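Local coordinates for protein hydrolase, alpha/beta hydrolase FOLD family (Staphylococcus aureus, PDB 2XMZ) that probably catalyses the pyruvate-releasing formation of 2-succinyl-6-hydroxy-2,4-cyclohexadiene-1-carboxylate in menaquinone biosynthesis, at residues T15-V20 with D41-I46; P156-Q161 with T243-H248. All blocks are in the same frame, centred on the assembly; numbering follows the deposited sequence. Where two conformers were deposited one is given.

Interaction 1 of 2, residues T15-V20 with D41-I46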
loop_
_atom_site.group_PDB
_atom_site.type_symbol
_atom_site.label_atom_id
_atom_site.label_comp_id
_atom_site.label_asym_id
_atom_site.label_seq_id
_atom_site.Cartn_x
_atom_site.Cartn_y
_atom_site.Cartn_z
ATOM N N THR A 15 -20.439 13.014 6.630
ATOM C CA THR A 15 -20.399 11.903 5.705
ATOM C C THR A 15 -20.184 10.585 6.428
ATOM O O THR A 15 -19.556 10.533 7.489
ATOM C CB THR A 15 -19.317 12.113 4.610
ATOM O OG1 THR A 15 -19.289 10.970 3.757
ATOM C CG2 THR A 15 -17.921 12.328 5.231
ATOM N N ASN A 16 -20.710 9.520 5.839
ATOM C CA ASN A 16 -20.470 8.184 6.358
ATOM C C ASN A 16 -19.331 7.456 5.685
ATOM O O ASN A 16 -19.113 6.273 5.950
ATOM C CB ASN A 16 -21.745 7.343 6.305
ATOM C CG ASN A 16 -22.244 6.983 7.691
ATOM O OD1 ASN A 16 -22.793 7.832 8.426
ATOM N ND2 ASN A 16 -22.039 5.721 8.073
ATOM N N GLN A 17 -18.613 8.168 4.815
ATOM C CA GLN A 17 -17.541 7.595 4.015
ATOM C C GLN A 17 -16.179 7.829 4.673
ATOM O O GLN A 17 -15.830 8.962 5.038
ATOM C CB GLN A 17 -17.559 8.128 2.571
ATOM C CG GLN A 17 -18.877 7.925 1.800
ATOM C CD GLN A 17 -19.152 6.481 1.401
ATOM O OE1 GLN A 17 -20.225 5.947 1.687
ATOM N NE2 GLN A 17 -18.201 5.855 0.721
ATOM N N VAL A 18 -15.429 6.745 4.856
ATOM C CA VAL A 18 -14.089 6.853 5.408
ATOM C C VAL A 18 -13.131 6.181 4.436
ATOM O O VAL A 18 -13.353 5.034 4.039
ATOM C CB VAL A 18 -13.988 6.225 6.812
ATOM C CG1 VAL A 18 -12.574 6.410 7.387
ATOM C CG2 VAL A 18 -15.006 6.844 7.740
ATOM N N LEU A 19 -12.102 6.914 4.020
ATOM C CA LEU A 19 -11.095 6.392 3.104
ATOM C C LEU A 19 -9.804 6.155 3.888
ATOM O O LEU A 19 -9.271 7.083 4.500
ATOM C CB LEU A 19 -10.888 7.385 1.945
ATOM C CG LEU A 19 -9.801 7.136 0.898
ATOM C CD1 LEU A 19 -9.953 5.812 0.159
ATOM C CD2 LEU A 19 -9.767 8.300 -0.104
ATOM N N VAL A 20 -9.333 4.907 3.879
ATOM C CA VAL A 20 -8.233 4.465 4.721
ATOM C C VAL A 20 -7.044 4.172 3.818
ATOM O O VAL A 20 -7.123 3.293 2.953
ATOM C CB VAL A 20 -8.592 3.210 5.541
ATOM C CG1 VAL A 20 -7.427 2.795 6.441
ATOM C CG2 VAL A 20 -9.874 3.446 6.402
ATOM N N ASP A 41 -12.562 17.054 1.574
ATOM C CA ASP A 41 -13.679 17.827 1.036
ATOM C C ASP A 41 -15.009 17.069 1.168
ATOM O O ASP A 41 -16.041 17.668 1.469
ATOM C CB ASP A 41 -13.433 18.166 -0.441
ATOM C CG ASP A 41 -12.509 19.366 -0.644
ATOM O OD1 ASP A 41 -12.048 19.996 0.348
ATOM O OD2 ASP A 41 -12.248 19.676 -1.832
ATOM N N ASN A 42 -14.967 15.756 0.943
ATOM C CA ASN A 42 -16.166 14.911 0.911
ATOM C C ASN A 42 -16.051 13.605 1.702
ATOM O O ASN A 42 -17.032 12.877 1.841
ATOM C CB ASN A 42 -16.527 14.563 -0.543
ATOM C CG ASN A 42 -16.933 15.784 -1.367
ATOM O OD1 ASN A 42 -16.219 16.183 -2.290
ATOM N ND2 ASN A 42 -18.084 16.377 -1.039
ATOM N N TYR A 43 -14.850 13.286 2.184
ATOM C CA TYR A 43 -14.593 11.982 2.811
ATOM C C TYR A 43 -13.768 12.129 4.088
ATOM O O TYR A 43 -12.844 12.936 4.145
ATOM C CB TYR A 43 -13.882 11.020 1.813
ATOM C CG TYR A 43 -14.607 10.893 0.479
ATOM C CD1 TYR A 43 -15.601 9.940 0.290
ATOM C CD2 TYR A 43 -14.321 11.756 -0.583
ATOM C CE1 TYR A 43 -16.297 9.847 -0.930
ATOM C CE2 TYR A 43 -14.996 11.660 -1.800
ATOM C CZ TYR A 43 -15.986 10.707 -1.967
ATOM O OH TYR A 43 -16.653 10.632 -3.171
ATOM N N HIS A 44 -14.115 11.359 5.116
ATOM C CA HIS A 44 -13.214 11.182 6.251
ATOM C C HIS A 44 -11.997 10.423 5.743
ATOM O O HIS A 44 -12.122 9.525 4.911
ATOM C CB HIS A 44 -13.869 10.388 7.376
ATOM C CG HIS A 44 -15.078 11.051 7.959
ATOM N ND1 HIS A 44 -15.014 12.236 8.653
ATOM C CD2 HIS A 44 -16.379 10.674 7.965
ATOM C CE1 HIS A 44 -16.229 12.568 9.059
ATOM N NE2 HIS A 44 -17.074 11.636 8.656
ATOM N N VAL A 45 -10.823 10.792 6.236
ATOM C CA VAL A 45 -9.591 10.120 5.794
ATOM C C VAL A 45 -8.816 9.609 6.990
ATOM O O VAL A 45 -8.627 10.335 7.967
ATOM C CB VAL A 45 -8.667 11.039 4.922
ATOM C CG1 VAL A 45 -7.315 10.344 4.645
ATOM C CG2 VAL A 45 -9.357 11.450 3.611
ATOM N N ILE A 46 -8.364 8.357 6.888
ATOM C CA ILE A 46 -7.461 7.768 7.852
ATOM C C ILE A 46 -6.189 7.349 7.125
ATOM O O ILE A 46 -6.227 6.794 6.030
ATOM C CB ILE A 46 -8.058 6.513 8.538
ATOM C CG1 ILE A 46 -9.279 6.899 9.371
ATOM C CG2 ILE A 46 -7.013 5.818 9.437
ATOM C CD1 ILE A 46 -10.100 5.696 9.833
HETATM O O HOH W 1 -19.652 13.026 9.446
#
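Val-18, Leu-19 and Val-20 pair in parallel with His-44, Val-45 and Ile-46, the two short strand segments running at 25° to one another. Leu-19 sits opposite Val-45 yet bonds to the residues flanking it: Leu-19 N donates to His-44 O at 2.8 Å, and Ile-46 N to Leu-19 O at 2.9 Å. A further rung, His-44 N to Gln-17 O, carries the ladder to the strand's beginning, while the CA-H of Val-18 points at His-44 O and that of Val-45 at Leu-19 O.

Side chains then sort by face. On the face of Val-18 and Val-20, Ile-46 sends CD1 to Val-18 CG1 (3.6 Å) and, more loosely, to Val-20 CG2. Leu-19 and Val-45 lie on the other face, where Phe-39 of helix 36-40 touches both. At the strand entrance Thr-15 and His-44 run alongside each other head to tail, with Thr-15 CG2 over the imidazole face, 3.8 Å from its centroid. Thr-15 OG1 stands opposite its own N (chi1 178°), where it accepts from Gln-17 N in an ST turn. His-44 NE2 reaches Thr-15 O only weakly (3.0 Å, 123° at the hydrogen), and a water in the ring plane joins NE2 to Thr-15 N. Nearby, Gln-17 CB meets the edge of the Tyr-43 ring at CD1 (3.5 Å).

Lys-83 also donates to Thr-15 O, and Phe-8 meets the His-44 ring. The contact is the strand pairing of a beta-alpha-beta unit: regular backbone bonds fix the register, while the histidine holds the turn leading into strand 17-22 through a methyl contact, a weak bond and a water.

Interaction 2 of 2, residues P156-Q161 with T243-H248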
loop_
_atom_site.group_PDB
_atom_site.type_symbol
_atom_site.label_atom_id
_atom_site.label_comp_id
_atom_site.label_asym_id
_atom_site.label_seq_id
_atom_site.Cartn_x
_atom_site.Cartn_y
_atom_site.Cartn_z
ATOM N N PRO A 156 15.210 -1.075 -11.226
ATOM C CA PRO A 156 14.441 -0.804 -12.453
ATOM C C PRO A 156 12.983 -0.418 -12.160
ATOM O O PRO A 156 12.401 0.405 -12.867
ATOM C CB PRO A 156 14.492 -2.138 -13.203
ATOM C CG PRO A 156 15.743 -2.804 -12.734
ATOM C CD PRO A 156 15.961 -2.349 -11.304
ATOM N N LEU A 157 12.417 -1.007 -11.108
ATOM C CA LEU A 157 11.064 -0.704 -10.686
ATOM C C LEU A 157 10.841 0.802 -10.552
ATOM O O LEU A 157 9.747 1.293 -10.832
ATOM C CB LEU A 157 10.767 -1.390 -9.348
ATOM C CG LEU A 157 9.328 -1.374 -8.826
ATOM C CD1 LEU A 157 8.375 -1.936 -9.872
ATOM C CD2 LEU A 157 9.253 -2.164 -7.519
ATOM N N PHE A 158 11.886 1.524 -10.140
ATOM C CA PHE A 158 11.774 2.946 -9.860
ATOM C C PHE A 158 12.388 3.869 -10.903
ATOM O O PHE A 158 12.495 5.070 -10.671
ATOM C CB PHE A 158 12.363 3.248 -8.490
ATOM C CG PHE A 158 11.715 2.485 -7.389
ATOM C CD1 PHE A 158 10.368 2.677 -7.103
ATOM C CD2 PHE A 158 12.455 1.569 -6.634
ATOM C CE1 PHE A 158 9.750 1.962 -6.060
ATOM C CE2 PHE A 158 11.860 0.844 -5.612
ATOM C CZ PHE A 158 10.496 1.045 -5.322
ATOM N N GLN A 159 12.768 3.320 -12.057
ATOM C CA GLN A 159 13.454 4.103 -13.083
ATOM C C GLN A 159 12.684 5.377 -13.466
ATOM O O GLN A 159 13.282 6.438 -13.662
ATOM C CB GLN A 159 13.734 3.233 -14.316
ATOM C CG GLN A 159 14.581 3.893 -15.359
ATOM C CD GLN A 159 14.941 2.964 -16.500
ATOM O OE1 GLN A 159 15.770 3.307 -17.355
ATOM N NE2 GLN A 159 14.328 1.778 -16.524
ATOM N N SER A 160 11.358 5.273 -13.540
ATOM C CA SER A 160 10.510 6.401 -13.919
ATOM C C SER A 160 10.626 7.576 -12.934
ATOM O O SER A 160 10.377 8.717 -13.308
ATOM C CB SER A 160 9.049 5.969 -14.025
ATOM O OG SER A 160 8.541 5.693 -12.730
ATOM N N GLN A 161 11.029 7.301 -11.699
ATOM C CA GLN A 161 11.204 8.381 -10.713
ATOM C C GLN A 161 12.364 9.322 -11.029
ATOM O O GLN A 161 12.352 10.480 -10.610
ATOM C CB GLN A 161 11.359 7.824 -9.298
ATOM C CG GLN A 161 10.100 7.130 -8.790
ATOM C CD GLN A 161 10.174 6.744 -7.335
ATOM O OE1 GLN A 161 11.173 7.021 -6.644
ATOM N NE2 GLN A 161 9.105 6.111 -6.841
ATOM N N THR A 243 3.183 6.874 -16.235
ATOM C CA THR A 243 3.651 6.733 -14.856
ATOM C C THR A 243 4.221 5.350 -14.600
ATOM O O THR A 243 3.848 4.393 -15.261
ATOM C CB THR A 243 2.539 6.993 -13.785
ATOM O OG1 THR A 243 1.414 6.145 -14.040
ATOM C CG2 THR A 243 2.101 8.447 -13.792
ATOM N N GLY A 244 5.109 5.263 -13.613
ATOM C CA GLY A 244 5.619 3.984 -13.145
ATOM C C GLY A 244 4.879 3.469 -11.929
ATOM O O GLY A 244 3.641 3.560 -11.831
ATOM N N HIS A 245 5.640 2.936 -10.993
ATOM C CA HIS A 245 5.072 2.196 -9.878
ATOM C C HIS A 245 4.284 3.094 -8.914
ATOM O O HIS A 245 3.147 2.775 -8.545
ATOM C CB HIS A 245 6.191 1.477 -9.133
ATOM C CG HIS A 245 5.708 0.390 -8.234
ATOM N ND1 HIS A 245 5.138 -0.772 -8.711
ATOM C CD2 HIS A 245 5.746 0.267 -6.886
ATOM C CE1 HIS A 245 4.823 -1.553 -7.691
ATOM N NE2 HIS A 245 5.200 -0.958 -6.575
ATOM N N THR A 246 4.890 4.211 -8.516
ATOM C CA THR A 246 4.270 5.103 -7.519
ATOM C C THR A 246 3.458 6.186 -8.235
ATOM O O THR A 246 3.843 7.365 -8.275
ATOM C CB THR A 246 5.301 5.733 -6.580
ATOM O OG1 THR A 246 6.324 4.782 -6.265
ATOM C CG2 THR A 246 4.644 6.212 -5.291
ATOM N N ILE A 247 2.328 5.763 -8.780
ATOM C CA ILE A 247 1.427 6.638 -9.519
ATOM C C ILE A 247 1.007 7.855 -8.689
ATOM O O ILE A 247 1.035 8.978 -9.190
ATOM C CB ILE A 247 0.134 5.924 -9.939
ATOM C CG1 ILE A 247 0.412 4.563 -10.588
ATOM C CG2 ILE A 247 -0.678 6.835 -10.891
ATOM C CD1 ILE A 247 -0.841 3.672 -10.658
ATOM N N HIS A 248 0.646 7.644 -7.423
ATOM C CA HIS A 248 0.125 8.754 -6.589
ATOM C C HIS A 248 1.129 9.883 -6.410
ATOM O O HIS A 248 0.780 10.990 -5.977
ATOM C CB HIS A 248 -0.461 8.251 -5.247
ATOM C CG HIS A 248 0.541 7.707 -4.273
ATOM N ND1 HIS A 248 0.735 6.360 -4.080
ATOM C CD2 HIS A 248 1.349 8.333 -3.383
ATOM C CE1 HIS A 248 1.662 6.175 -3.154
ATOM N NE2 HIS A 248 2.036 7.360 -2.701
HETATM O O HOH W 2 8.504 3.604 -10.943
HETATM O O HOH W 3 7.322 5.429 -9.393
HETATM O O HOH W 4 8.053 5.600 -4.211
#
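Leu-157 lies over one face of the His-245 imidazole. With its CG opposite the backbone N (chi1 -171°), the leucine sets CD2 over the ring centre, 4.3 Å from the centroid and only 6° off the normal, a CH-pi contact, while CD1 comes closest to His-245 ND1, at 3.6 Å. The imidazole has polar partners at both nitrogens, Asp-218 at ND1 and Ser-91 at NE2, an arrangement consistent with a Ser-His-Asp catalytic triad.

Ser-160 directs OG between its backbone N and carbonyl carbon (chi1 70°), against Gly-244 CA at 3.4 Å. That hydroxyl bonds to Glu-250, whose carboxylate also receives Gly-244 N. A water held between the segments donates to Ser-160 OG and to Leu-157 O, the latter at 2.6 Å, and accepts from His-245 N at 2.9 Å; three bonds therefore grip it.

Gln-161 reaches across with its chain extended beyond CG, bringing NE2 3.1 Å from Thr-246 OG1. The same NE2 gives to one water, which also takes the N-H of Thr-246, and to a second at 2.9 Å, which lies 2.8 Å from Thr-246 OG1. That hydroxyl bonds to Tyr-90 as well and sits near the edge of the Phe-158 ring. Phe-158 carries Leu-157 CB over one face and makes a cation-pi contact with Arg-176 of helix 166-177.

Here a short 3-10 segment from the helical region between strands 110-114 and 210-215, which probably forms the cap, as in relatives of this fold, rests on the loop bearing the probable catalytic histidine. The ring is set by its direct partners and Leu-157, while ordered waters link the loop backbone, at the N-H groups of His-245 and Thr-246, to segment 156-161.

How the interactions relate
Interaction 1 and interaction 2 lie in different parts of one alpha/beta hydrolase fold, their centres about 27 Å apart and their nearest atoms about 11 Å apart, without touching. Along the chain they come in series. Interaction 1 pairs strands 17-22 and 44-48, early members of the central sheet; interaction 2 follows, bringing the region between helices 145-152 and 166-177 onto the loop after strand 235-240, the sheet's outermost strand at the end away from 6-9. The first thus belongs to the scaffold and the second to the junction of the probable cap and the probable active site, illustrating how this fold separates a regular sheet from the loops that carry chemistry.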